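Side-chain contacts in putative ABC transporter subunit, substrate-binding component (Rhodopseudomonas palustris, PDB 4EVQ), which binds 4-hydroxybenzoate and is probably the solute-binding component of an ABC transporter for benzoate derivatives: residues K152-V157 with K173-G178; K224-A227 with G232-L235; D84-T89 with M96-I101; V59-E64 with T75-S80; L40-Q45 with K276-A281. All coordinates share one frame; numbering follows the deposited sequence.

Contact 1: residues K152-V157 with K173-G178; sequences KKAVTV and KSFTAG
Phe175 swings CG opposite its own backbone N (chi1 -160°). This sends the ring off helix 162-177 and over to the first residues of strand 153-159. The distal ring atoms CE2 and CZ reach the strand and do the touching.

Ala154 meets the ring from the strand. Its CB points toward the helix and lies 3.8 Å from Phe175 CE2. The methyl comes in obliquely and also lies 4.0 Å from Phe175 CZ. The other approach is by backbone. Lys153 N lies at the ring edge, near its plane, 3.8 Å from Phe175 CZ. The carbonyl carbon of Lys152 meets Phe175 CE2 at 3.8 Å, again obliquely. No hydrogen bond crosses the contact. Lys153 N instead gives its proton to Asp208 OD1, and Lys153 NZ bonds Lys206 O. The ring thus rests against a backbone N-H that is already satisfied.

Phe171, one turn earlier, meets the Phe175 ring. Val182 of strand 181-188 and Met146 and Ile147 of helix 135-148 also pack on it. The phenyl group fills the layer between helix and sheet in the beta-alpha-beta unit of strand 153-159, helix 162-177 and strand 181-188. This layering is characteristic of the alpha/beta lobes of periplasmic binding proteins.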
# COMPACT_ATOMS: atom_id res chain seq x y z
N LYS A 152 -20.17 16.43 4.91
CA LYS A 152 -20.80 17.06 3.77
C LYS A 152 -19.93 18.05 3.00
O LYS A 152 -20.29 18.47 1.91
CB LYS A 152 -22.10 17.83 4.22
CG LYS A 152 -23.17 17.05 4.99
CD LYS A 152 -24.50 17.82 5.00
CE LYS A 152 -24.32 19.31 5.37
NZ LYS A 152 -25.59 20.13 5.25
N LYS A 153 -18.81 18.49 3.59
CA LYS A 153 -18.09 19.64 3.04
C LYS A 153 -16.59 19.45 3.29
O LYS A 153 -16.08 19.81 4.34
CB LYS A 153 -18.57 20.92 3.71
CG LYS A 153 -17.93 22.20 3.18
CD LYS A 153 -18.36 23.43 4.02
CE LYS A 153 -17.70 24.69 3.56
NZ LYS A 153 -18.01 25.89 4.45
N ALA A 154 -15.89 18.88 2.29
CA ALA A 154 -14.52 18.47 2.49
C ALA A 154 -13.52 19.37 1.80
O ALA A 154 -13.81 19.97 0.76
CB ALA A 154 -14.33 17.05 1.92
N VAL A 155 -12.34 19.45 2.39
CA VAL A 155 -11.15 19.90 1.67
C VAL A 155 -10.18 18.71 1.61
O VAL A 155 -10.06 17.98 2.59
CB VAL A 155 -10.46 21.07 2.39
CG1 VAL A 155 -9.07 21.39 1.78
CG2 VAL A 155 -11.33 22.29 2.37
N THR A 156 -9.52 18.52 0.46
CA THR A 156 -8.51 17.47 0.34
C THR A 156 -7.11 18.09 0.34
O THR A 156 -6.94 19.25 -0.10
CB THR A 156 -8.66 16.61 -0.90
OG1 THR A 156 -8.33 17.37 -2.04
CG2 THR A 156 -10.06 16.06 -1.03
N VAL A 157 -6.14 17.37 0.88
CA VAL A 157 -4.77 17.83 0.82
C VAL A 157 -3.86 16.60 0.64
O VAL A 157 -3.98 15.60 1.36
CB VAL A 157 -4.42 18.67 2.07
CG1 VAL A 157 -4.61 17.92 3.32
CG2 VAL A 157 -3.03 19.23 1.95
N LYS A 173 -15.13 11.03 -6.06
CA LYS A 173 -16.22 10.33 -6.70
C LYS A 173 -17.22 9.82 -5.72
O LYS A 173 -18.42 10.00 -5.93
CB LYS A 173 -15.71 9.21 -7.59
CG LYS A 173 -14.99 9.75 -8.81
CD LYS A 173 -14.36 8.64 -9.62
CE LYS A 173 -13.43 9.24 -10.66
NZ LYS A 173 -12.50 8.22 -11.22
N SER A 174 -16.81 9.18 -4.65
CA SER A 174 -17.79 8.64 -3.72
C SER A 174 -18.36 9.68 -2.78
O SER A 174 -19.52 9.54 -2.33
CB SER A 174 -17.22 7.46 -2.92
OG SER A 174 -16.17 7.91 -2.09
N PHE A 175 -17.61 10.74 -2.52
CA PHE A 175 -18.11 11.80 -1.66
C PHE A 175 -19.15 12.62 -2.40
O PHE A 175 -20.23 12.92 -1.83
CB PHE A 175 -16.95 12.68 -1.21
CG PHE A 175 -17.25 13.50 0.04
CD1 PHE A 175 -17.32 12.91 1.28
CD2 PHE A 175 -17.48 14.87 -0.05
CE1 PHE A 175 -17.59 13.65 2.42
CE2 PHE A 175 -17.72 15.61 1.11
CZ PHE A 175 -17.76 15.01 2.33
N THR A 176 -18.89 12.95 -3.65
CA THR A 176 -19.87 13.70 -4.41
C THR A 176 -21.06 12.83 -4.85
O THR A 176 -22.18 13.38 -4.96
CB THR A 176 -19.25 14.38 -5.65
OG1 THR A 176 -18.82 13.41 -6.60
CG2 THR A 176 -18.11 15.30 -5.27
N ALA A 177 -20.89 11.54 -5.11
CA ALA A 177 -22.05 10.66 -5.40
C ALA A 177 -22.94 10.64 -4.19
O ALA A 177 -24.19 10.55 -4.36
CB ALA A 177 -21.60 9.25 -5.74
N GLY A 178 -22.42 10.70 -2.99
CA GLY A 178 -23.20 10.75 -1.78
C GLY A 178 -23.71 12.14 -1.43
O GLY A 178 -24.18 12.33 -0.30

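Contact 2: residues K224-A227 with G232-L235. With SO4 (sulfate ion), chain F.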
# COMPACT_ATOMS: atom_id res chain seq x y z
N LYS A 224 1.19 16.22 13.27
CA LYS A 224 1.64 17.15 14.32
C LYS A 224 1.22 18.56 13.98
O LYS A 224 0.64 19.28 14.83
CB LYS A 224 3.16 17.04 14.46
CG LYS A 224 3.58 15.72 15.10
CD LYS A 224 5.05 15.59 15.52
CE LYS A 224 5.16 14.37 16.52
NZ LYS A 224 6.48 14.05 17.15
N ASP A 225 1.46 18.98 12.75
CA ASP A 225 1.17 20.35 12.34
C ASP A 225 -0.34 20.58 12.35
O ASP A 225 -0.83 21.65 12.77
CB ASP A 225 1.74 20.70 10.98
CG ASP A 225 3.27 20.75 10.96
OD1 ASP A 225 3.88 20.79 12.05
OD2 ASP A 225 3.82 20.77 9.83
N TYR A 226 -1.11 19.62 11.88
CA TYR A 226 -2.57 19.74 11.83
C TYR A 226 -3.14 19.94 13.24
O TYR A 226 -3.98 20.81 13.46
CB TYR A 226 -3.14 18.49 11.16
CG TYR A 226 -4.62 18.55 10.86
CD1 TYR A 226 -5.56 18.32 11.85
CD2 TYR A 226 -5.08 18.85 9.60
CE1 TYR A 226 -6.92 18.34 11.55
CE2 TYR A 226 -6.43 18.90 9.30
CZ TYR A 226 -7.34 18.64 10.30
OH TYR A 226 -8.68 18.66 10.00
N ALA A 227 -2.69 19.14 14.20
CA ALA A 227 -3.16 19.25 15.57
C ALA A 227 -2.75 20.60 16.11
O ALA A 227 -3.55 21.26 16.81
CB ALA A 227 -2.60 18.14 16.44
N GLY A 232 -10.33 22.47 14.95
CA GLY A 232 -11.67 22.00 15.28
C GLY A 232 -12.40 21.34 14.12
O GLY A 232 -13.62 21.40 13.97
N ILE A 233 -11.61 20.70 13.24
CA ILE A 233 -12.14 20.02 12.06
C ILE A 233 -11.57 18.58 12.02
O ILE A 233 -10.37 18.39 12.14
CB ILE A 233 -11.70 20.75 10.74
CG1 ILE A 233 -12.25 22.17 10.68
CG2 ILE A 233 -12.15 19.96 9.49
CD1 ILE A 233 -11.50 23.07 9.66
N PRO A 234 -12.42 17.58 11.87
CA PRO A 234 -11.90 16.20 11.91
C PRO A 234 -11.11 15.84 10.67
O PRO A 234 -11.46 16.15 9.55
CB PRO A 234 -13.14 15.35 11.96
CG PRO A 234 -14.22 16.17 11.41
CD PRO A 234 -13.89 17.60 11.77
N LEU A 235 -10.00 15.18 10.95
CA LEU A 235 -9.06 14.66 9.94
C LEU A 235 -9.35 13.21 9.64
O LEU A 235 -9.46 12.36 10.53
CB LEU A 235 -7.65 14.87 10.45
CG LEU A 235 -6.51 14.37 9.52
CD1 LEU A 235 -6.58 15.10 8.18
CD2 LEU A 235 -5.18 14.61 10.16
S SO4 F . 6.59 18.30 17.94
O1 SO4 F . 7.25 19.25 18.83
O2 SO4 F . 7.02 18.46 16.56
O3 SO4 F . 5.14 18.52 17.96
O4 SO4 F . 6.81 16.91 18.37
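Tyr226 on helix 217-228 faces Leu235 where the returning chain enters strand 235-238, with their CA atoms 8.5 Å apart; the turn between passes through Gly232, whose positive phi of 60° suits glycine. The Tyr226 side chain does most of the joining. Its CG is anti to the backbone N (chi1 -172°), which carries the ring toward the 232-235 segment. It reaches that segment with its hydroxyl and with one face.

The hydroxyl gives a hydrogen bond to the backbone oxygen of Ile233, with Tyr226 OH 2.7 Å from Ile233 O. The donor stands well above the carbonyl plane, 58° out of it. The oxygen itself lies at the ring edge, near the plane of the ring. Ile233 CG2 adds a touch 3.7 Å from Tyr226 OH.

Leu235 takes one face of the ring. Its CB sits 4.1 Å from the centroid of the Tyr226 ring, a CH-pi contact. Leu235 CD2 lies over the same ring nearer its rim, 4.0 Å from Tyr226 CG. The two side chains run past each other in opposite directions. The bond fixes the outer end of the ring, and the leucine supports one face.

Away from this pairing, Lys224 NZ bonds O4 of a sulfate ion at 3.1 Å; the ion probably came from the crystallisation liquor. Val210 of strand 209-213 touches Tyr226, Ile233 and Leu235. Leu199 and Ile202 of helix 196-205 add to the packing, on Tyr226 and Ile233 respectively.

Contact 3: residues D84-T89 with M96-I101; sequences DVLIGT and MAMVKI
Met98 brings helix 92-105 against Leu86, Gly88 and Thr89 of the strand 85-88 region. It is deposited as selenomethionine, so SE stands where sulfur would be. Just before it, Ala97 packs on Ala70 of helix 67-80.

At Met98 itself, CG lies opposite the backbone N (chi1 -174°) and the chain reaches toward the strand. Met98 CG meets Leu86 CD2 at 3.9 Å. The two side chains come tip to tip, and Leu86 CD2 is also 3.9 Å from Met98 SE. At its end the chain bends (chi3 79°), which brings the terminal methyl against the Gly88 carbonyl. Met98 CE comes close to Gly88 O, at 3.1 Å, and Met98 SE is 3.6 Å from the same Gly88 O. The fit is tight here: a CB built on Gly88 would fall about 3.4 Å from Met98 SE. Thr89 N, after a cis peptide bond, lies farther from Met98 SE at 4.3 Å. Thr89 OG1 is held by Asp63. Leu22 of strand 17-23 and Thr74 also pack on Met98.

Further on, Val99 touches Met123, and Ile101 touches Ile78 of helix 67-80.

The contact is buried, and no hydrogen bond crosses it. The side chain of Thr89 is about 8 Å from the bound 4-hydroxybenzoate. The contact joins the first strand and the helix of the beta-alpha-beta unit 85-88, 92-105 and 109-111, as in the Rossmann-like lobes of periplasmic binding proteins.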
# COMPACT_ATOMS: atom_id res chain seq x y z
N ASP A 84 15.07 -13.68 -11.00
CA ASP A 84 14.08 -14.69 -11.33
C ASP A 84 12.66 -14.19 -11.09
O ASP A 84 11.69 -14.65 -11.70
CB ASP A 84 14.30 -15.96 -10.48
CG ASP A 84 15.62 -16.65 -10.80
OD1 ASP A 84 15.84 -17.00 -11.99
OD2 ASP A 84 16.42 -16.84 -9.86
N VAL A 85 12.55 -13.25 -10.14
CA VAL A 85 11.27 -12.66 -9.72
C VAL A 85 11.56 -11.22 -9.39
O VAL A 85 12.67 -10.92 -8.95
CB VAL A 85 10.72 -13.36 -8.43
CG1 VAL A 85 9.43 -12.69 -7.89
CG2 VAL A 85 10.47 -14.88 -8.72
N LEU A 86 10.59 -10.36 -9.66
CA LEU A 86 10.69 -8.93 -9.36
C LEU A 86 9.61 -8.49 -8.39
O LEU A 86 8.43 -8.80 -8.58
CB LEU A 86 10.55 -8.13 -10.65
CG LEU A 86 10.53 -6.62 -10.58
CD1 LEU A 86 11.84 -6.08 -10.08
CD2 LEU A 86 10.25 -6.08 -11.98
N ILE A 87 10.03 -7.88 -7.30
CA ILE A 87 9.09 -7.36 -6.28
C ILE A 87 9.36 -5.87 -6.09
O ILE A 87 10.45 -5.46 -5.69
CB ILE A 87 9.17 -8.14 -4.95
CG1 ILE A 87 8.88 -9.62 -5.19
CG2 ILE A 87 8.23 -7.51 -3.89
CD1 ILE A 87 8.99 -10.46 -3.97
N GLY A 88 8.37 -5.04 -6.39
CA GLY A 88 8.49 -3.60 -6.15
C GLY A 88 7.28 -2.92 -6.73
O GLY A 88 6.46 -3.53 -7.43
N THR A 89 7.02 -1.65 -6.37
CA THR A 89 7.72 -0.85 -5.40
C THR A 89 6.69 -0.06 -4.58
O THR A 89 5.50 -0.43 -4.56
CB THR A 89 8.72 0.05 -6.10
OG1 THR A 89 9.44 0.84 -5.11
CG2 THR A 89 8.06 0.99 -7.09
N MSE A 96 4.70 2.34 -12.02
CA MSE A 96 4.08 2.22 -13.33
C MSE A 96 5.16 2.08 -14.43
O MSE A 96 4.97 1.36 -15.43
CB MSE A 96 3.11 3.38 -13.61
CG MSE A 96 3.73 4.71 -13.74
SE MSE A 96 2.32 6.02 -14.07
CE MSE A 96 1.43 6.03 -12.37
N ALA A 97 6.31 2.70 -14.24
CA ALA A 97 7.40 2.54 -15.19
C ALA A 97 7.99 1.15 -15.08
O ALA A 97 8.37 0.55 -16.11
CB ALA A 97 8.44 3.61 -14.89
N MSE A 98 8.06 0.62 -13.88
CA MSE A 98 8.58 -0.74 -13.66
C MSE A 98 7.67 -1.74 -14.31
O MSE A 98 8.15 -2.64 -15.02
CB MSE A 98 8.69 -1.00 -12.15
CG MSE A 98 9.33 -2.31 -11.79
SE MSE A 98 8.88 -2.95 -10.00
CE MSE A 98 7.14 -3.63 -10.48
N VAL A 99 6.38 -1.65 -14.07
CA VAL A 99 5.43 -2.61 -14.62
C VAL A 99 5.37 -2.52 -16.13
O VAL A 99 5.21 -3.55 -16.79
CB VAL A 99 4.04 -2.39 -14.00
CG1 VAL A 99 2.97 -3.17 -14.77
CG2 VAL A 99 4.05 -2.77 -12.57
N LYS A 100 5.58 -1.35 -16.71
CA LYS A 100 5.55 -1.22 -18.16
C LYS A 100 6.60 -2.14 -18.77
O LYS A 100 6.37 -2.76 -19.82
CB LYS A 100 5.78 0.23 -18.59
CG LYS A 100 5.74 0.45 -20.06
CD LYS A 100 5.80 1.96 -20.40
CE LYS A 100 5.72 2.18 -21.93
NZ LYS A 100 5.66 3.62 -22.27
N ILE A 101 7.79 -2.21 -18.21
CA ILE A 101 8.83 -3.13 -18.67
C ILE A 101 8.54 -4.55 -18.28
O ILE A 101 8.66 -5.47 -19.09
CB ILE A 101 10.17 -2.70 -18.02
CG1 ILE A 101 10.57 -1.31 -18.51
CG2 ILE A 101 11.27 -3.71 -18.28
CD1 ILE A 101 11.61 -0.67 -17.71

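Contact 4: residues V59-E64 with T75-S80; sequences VKVDDE and TKLIQS. With SO4 (sulfate ion), chain C.
Strand 54-62 and helix 67-80 pack here as successive parts of a beta-alpha-beta crossover that leads on to strand 85-88, and Leu77 is the side chain that fills the layer between them. The short segments run roughly antiparallel, at 149°, with their axes 10.1 Å apart.

Val61 and Leu77 reach for each other tip to tip. Val61 CG2 is 3.5 Å from Leu77 CD2, tighter than usual for two carbons. The same Val61 methyl lies 3.7 Å from Leu77 CG, so it is pressed into the fork of the leucine. Val61 holds CG2 beside its backbone N, with CG1 on the anti position (chi1 174°). Two residues back, Val59 slides past the leucine, and Val59 CG1 is 4.0 Å from Leu77 CD2. One leucine methyl thus bridges two valines on the same side of the strand. Leu22 of strand 17-23 also touches Leu77. An alanine in place of Leu77 would probably strip Val59 and Val61 of their shared partner and open a gap between helix and strand.

Lys76 lies at the margin. Its CE is 4.4 Å from Val61 CG2, and its chain bends at the end. Lys76 NZ forms a salt bridge with Glu81 and bonds O4 of a sulfate ion at 2.8 Å, probably from the crystallisation liquor. At the end of the strand, Asp62 OD1 accepts from Glu64 N at 3.0 Å, an Asx turn.

The chemistry is divided. Apolar packing joins helix to strand, and no hydrogen bond crosses. The lysine charge is probably balanced mainly by Glu81, outside the two segments.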
# COMPACT_ATOMS: atom_id res chain seq x y z
N VAL A 59 18.11 -9.30 -4.04
CA VAL A 59 18.94 -8.30 -4.66
C VAL A 59 18.21 -6.99 -4.49
O VAL A 59 17.21 -6.73 -5.17
CB VAL A 59 19.15 -8.61 -6.15
CG1 VAL A 59 20.05 -7.57 -6.75
CG2 VAL A 59 19.72 -10.05 -6.30
N LYS A 60 18.71 -6.14 -3.59
CA LYS A 60 17.96 -4.96 -3.17
C LYS A 60 18.44 -3.71 -3.89
O LYS A 60 19.59 -3.28 -3.70
CB LYS A 60 18.12 -4.81 -1.66
CG LYS A 60 17.67 -6.01 -0.87
CD LYS A 60 17.96 -5.88 0.61
CE LYS A 60 17.36 -7.03 1.39
NZ LYS A 60 17.65 -6.89 2.85
N VAL A 61 17.58 -3.10 -4.69
CA VAL A 61 17.92 -1.94 -5.50
C VAL A 61 17.08 -0.79 -4.98
O VAL A 61 15.85 -0.87 -4.91
CB VAL A 61 17.65 -2.21 -6.99
CG1 VAL A 61 17.86 -0.97 -7.83
CG2 VAL A 61 18.53 -3.39 -7.48
N ASP A 62 17.75 0.29 -4.60
CA ASP A 62 17.11 1.47 -4.11
C ASP A 62 16.57 2.33 -5.21
O ASP A 62 17.32 2.90 -6.00
CB ASP A 62 18.16 2.29 -3.36
CG ASP A 62 17.57 3.54 -2.70
OD1 ASP A 62 16.32 3.70 -2.61
OD2 ASP A 62 18.40 4.36 -2.24
N ASP A 63 15.23 2.45 -5.28
CA ASP A 63 14.61 3.24 -6.34
C ASP A 63 14.53 4.73 -6.04
O ASP A 63 14.18 5.52 -6.91
CB ASP A 63 13.21 2.70 -6.70
CG ASP A 63 12.11 3.08 -5.68
OD1 ASP A 63 12.34 3.70 -4.66
OD2 ASP A 63 10.95 2.78 -5.94
N GLU A 64 14.88 5.11 -4.82
CA GLU A 64 14.90 6.52 -4.37
C GLU A 64 13.56 7.25 -4.53
O GLU A 64 13.51 8.47 -4.55
CB GLU A 64 16.04 7.31 -5.11
CG GLU A 64 17.41 6.65 -4.99
CD GLU A 64 18.54 7.28 -5.84
OE1 GLU A 64 18.31 8.23 -6.60
OE2 GLU A 64 19.70 6.83 -5.68
N THR A 75 15.53 -2.29 -15.58
CA THR A 75 16.35 -3.00 -16.56
C THR A 75 17.56 -3.66 -15.90
O THR A 75 17.86 -4.82 -16.23
CB THR A 75 16.75 -2.04 -17.67
OG1 THR A 75 15.55 -1.58 -18.32
CG2 THR A 75 17.64 -2.74 -18.70
N LYS A 76 18.24 -2.95 -14.99
CA LYS A 76 19.37 -3.57 -14.24
C LYS A 76 18.91 -4.87 -13.55
O LYS A 76 19.58 -5.90 -13.63
CB LYS A 76 19.96 -2.61 -13.18
CG LYS A 76 20.90 -3.27 -12.09
CD LYS A 76 21.33 -2.26 -10.96
CE LYS A 76 22.21 -2.92 -9.92
NZ LYS A 76 23.55 -3.43 -10.44
N LEU A 77 17.76 -4.85 -12.91
CA LEU A 77 17.31 -6.00 -12.15
C LEU A 77 16.95 -7.16 -13.07
O LEU A 77 17.29 -8.30 -12.77
CB LEU A 77 16.08 -5.68 -11.31
CG LEU A 77 16.40 -5.14 -9.95
CD1 LEU A 77 15.11 -4.79 -9.25
CD2 LEU A 77 17.20 -6.13 -9.13
N ILE A 78 16.24 -6.88 -14.17
CA ILE A 78 15.79 -7.94 -15.05
C ILE A 78 16.94 -8.46 -15.90
O ILE A 78 17.10 -9.67 -16.03
CB ILE A 78 14.60 -7.47 -15.94
CG1 ILE A 78 13.38 -7.12 -15.09
CG2 ILE A 78 14.25 -8.53 -17.03
CD1 ILE A 78 12.24 -6.48 -15.91
N GLN A 79 17.74 -7.56 -16.47
CA GLN A 79 18.77 -7.95 -17.43
C GLN A 79 20.11 -8.21 -16.73
O GLN A 79 20.61 -9.32 -16.76
CB GLN A 79 18.93 -6.90 -18.52
CG GLN A 79 17.63 -6.27 -19.01
CD GLN A 79 16.93 -7.00 -20.12
OE1 GLN A 79 16.51 -8.16 -19.99
NE2 GLN A 79 16.75 -6.30 -21.24
N SER A 80 20.69 -7.21 -16.08
CA SER A 80 22.05 -7.36 -15.55
C SER A 80 22.14 -8.33 -14.36
O SER A 80 23.07 -9.14 -14.25
CB SER A 80 22.57 -5.98 -15.12
OG SER A 80 22.34 -5.03 -16.15
S SO4 C . 25.70 -5.50 -7.66
O1 SO4 C . 26.12 -4.99 -6.34
O2 SO4 C . 26.79 -5.90 -8.56
O3 SO4 C . 24.64 -6.51 -7.63
O4 SO4 C . 25.12 -4.30 -8.23

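Contact 5: residues L40-Q45 with K276-A281; sequences LELYVQ and KSFEAA
Leu42 of helix 30-46 packs on helix 269-282 in a helix-helix contact between elements far apart in the sequence of this periplasmic binding protein. The short segments cross steeply, at 108°, and their axes come within 10.9 Å.

The side-chain contacts are all apolar. Leu42 spreads its two methyls over successive turns of the other helix. Leu42 CD1 meets Ala281 CB at 3.9 Å. Leu42 CD2 lies 3.8 Å from Phe278 CB and 4.0 Å from Ser277 CB. It approaches the Phe278 ring obliquely. Leu42 CG stands opposite its backbone N (chi1 -165°), which carries the fork toward the partner helix. Trp294 of helix 288-306 also touches Leu42, and Ala290 of that helix touches Phe278.

A glycine in place of Leu42 removes both methyls and would probably leave a gap between the helices beside Phe278 and Ala281.

The remaining touches are to backbone. No hydrogen bond crosses between the segments. The leucine presses close against the main chain: Leu42 CD2 lies 3.6 Å from Phe278 CA.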
# COMPACT_ATOMS: atom_id res chain seq x y z
N LEU A 40 8.69 -9.42 4.11
CA LEU A 40 9.09 -10.48 3.18
C LEU A 40 10.19 -11.37 3.78
O LEU A 40 10.14 -12.61 3.67
CB LEU A 40 9.53 -9.82 1.88
CG LEU A 40 10.01 -10.74 0.78
CD1 LEU A 40 8.97 -11.78 0.42
CD2 LEU A 40 10.33 -9.85 -0.39
N GLU A 41 11.18 -10.77 4.42
CA GLU A 41 12.25 -11.55 5.03
C GLU A 41 11.73 -12.39 6.19
O GLU A 41 12.18 -13.51 6.41
CB GLU A 41 13.38 -10.63 5.50
CG GLU A 41 14.12 -10.03 4.31
CD GLU A 41 15.23 -9.05 4.68
OE1 GLU A 41 15.12 -8.33 5.69
OE2 GLU A 41 16.20 -8.97 3.90
N LEU A 42 10.84 -11.82 6.99
CA LEU A 42 10.27 -12.58 8.10
C LEU A 42 9.50 -13.78 7.57
O LEU A 42 9.55 -14.89 8.15
CB LEU A 42 9.35 -11.67 8.96
CG LEU A 42 8.99 -12.23 10.33
CD1 LEU A 42 10.22 -12.28 11.27
CD2 LEU A 42 7.81 -11.43 10.94
N TYR A 43 8.75 -13.58 6.51
CA TYR A 43 8.04 -14.75 5.94
C TYR A 43 9.00 -15.81 5.48
O TYR A 43 8.79 -16.99 5.76
CB TYR A 43 7.14 -14.36 4.76
CG TYR A 43 6.42 -15.56 4.26
CD1 TYR A 43 5.42 -16.14 5.01
CD2 TYR A 43 6.82 -16.19 3.10
CE1 TYR A 43 4.80 -17.31 4.60
CE2 TYR A 43 6.21 -17.37 2.68
CZ TYR A 43 5.19 -17.91 3.42
OH TYR A 43 4.55 -19.05 3.02
N VAL A 44 10.04 -15.41 4.76
CA VAL A 44 11.02 -16.42 4.31
C VAL A 44 11.61 -17.13 5.52
O VAL A 44 11.77 -18.35 5.49
CB VAL A 44 12.11 -15.77 3.45
CG1 VAL A 44 13.28 -16.71 3.23
CG2 VAL A 44 11.51 -15.29 2.09
N GLN A 45 11.94 -16.41 6.58
CA GLN A 45 12.46 -17.05 7.80
C GLN A 45 11.46 -18.00 8.41
O GLN A 45 11.85 -19.08 8.87
CB GLN A 45 12.86 -15.97 8.79
CG GLN A 45 13.37 -16.46 10.15
CD GLN A 45 13.84 -15.29 11.02
OE1 GLN A 45 13.05 -14.47 11.52
NE2 GLN A 45 15.16 -15.20 11.20
N LYS A 276 3.15 -11.32 16.65
CA LYS A 276 4.09 -11.84 17.67
C LYS A 276 5.50 -12.02 17.11
O LYS A 276 6.49 -11.60 17.73
CB LYS A 276 3.56 -13.16 18.25
CG LYS A 276 4.45 -13.77 19.35
CD LYS A 276 3.76 -14.94 20.04
CE LYS A 276 4.71 -15.69 20.98
NZ LYS A 276 4.11 -16.98 21.44
N SER A 277 5.58 -12.63 15.93
CA SER A 277 6.88 -12.88 15.28
C SER A 277 7.58 -11.60 14.86
O SER A 277 8.80 -11.48 14.95
CB SER A 277 6.67 -13.76 14.03
OG SER A 277 6.37 -15.10 14.39
N PHE A 278 6.81 -10.65 14.34
CA PHE A 278 7.37 -9.39 13.88
C PHE A 278 7.89 -8.56 15.07
O PHE A 278 8.98 -7.99 15.01
CB PHE A 278 6.34 -8.64 13.06
CG PHE A 278 6.89 -7.47 12.29
CD1 PHE A 278 7.14 -6.27 12.90
CD2 PHE A 278 7.19 -7.59 10.93
CE1 PHE A 278 7.63 -5.20 12.19
CE2 PHE A 278 7.66 -6.56 10.21
CZ PHE A 278 7.92 -5.36 10.82
N GLU A 279 7.11 -8.50 16.14
CA GLU A 279 7.53 -7.75 17.33
C GLU A 279 8.76 -8.39 17.95
O GLU A 279 9.65 -7.68 18.43
CB GLU A 279 6.38 -7.65 18.32
CG GLU A 279 5.35 -6.66 17.81
CD GLU A 279 4.09 -6.46 18.65
OE1 GLU A 279 3.92 -7.15 19.65
OE2 GLU A 279 3.25 -5.61 18.26
N ALA A 280 8.82 -9.72 17.98
CA ALA A 280 10.00 -10.38 18.52
C ALA A 280 11.27 -10.04 17.71
O ALA A 280 12.36 -9.86 18.28
CB ALA A 280 9.79 -11.89 18.63
N ALA A 281 11.13 -9.94 16.39
CA ALA A 281 12.28 -9.70 15.53
C ALA A 281 12.68 -8.22 15.48
O ALA A 281 13.89 -7.90 15.45
CB ALA A 281 11.99 -10.22 14.11

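How the contacts relate
Contacts 3, 4 and 5 lie in one lobe and contacts 1 and 2 in the other, with 4-hydroxybenzoate bound between the lobes. Along the chain, contact 4 comes first, then 3, 1 and 2. All four are nested within the long loop closed by contact 5. Contacts 3 and 4 share the six-stranded sheet; their centres are about 9 Å apart, and Leu86 CD1 meets Leu77 CD1 at 3.6 Å. Contact 5 joins contact 4 through a Lys60–Glu41 salt bridge. Contacts 1 and 2 belong to the seven-stranded sheet, their centres about 18 Å apart. The centres of contacts 1 and 4 are about 39 Å apart. This is consistent with the two-lobed periplasmic binding protein fold.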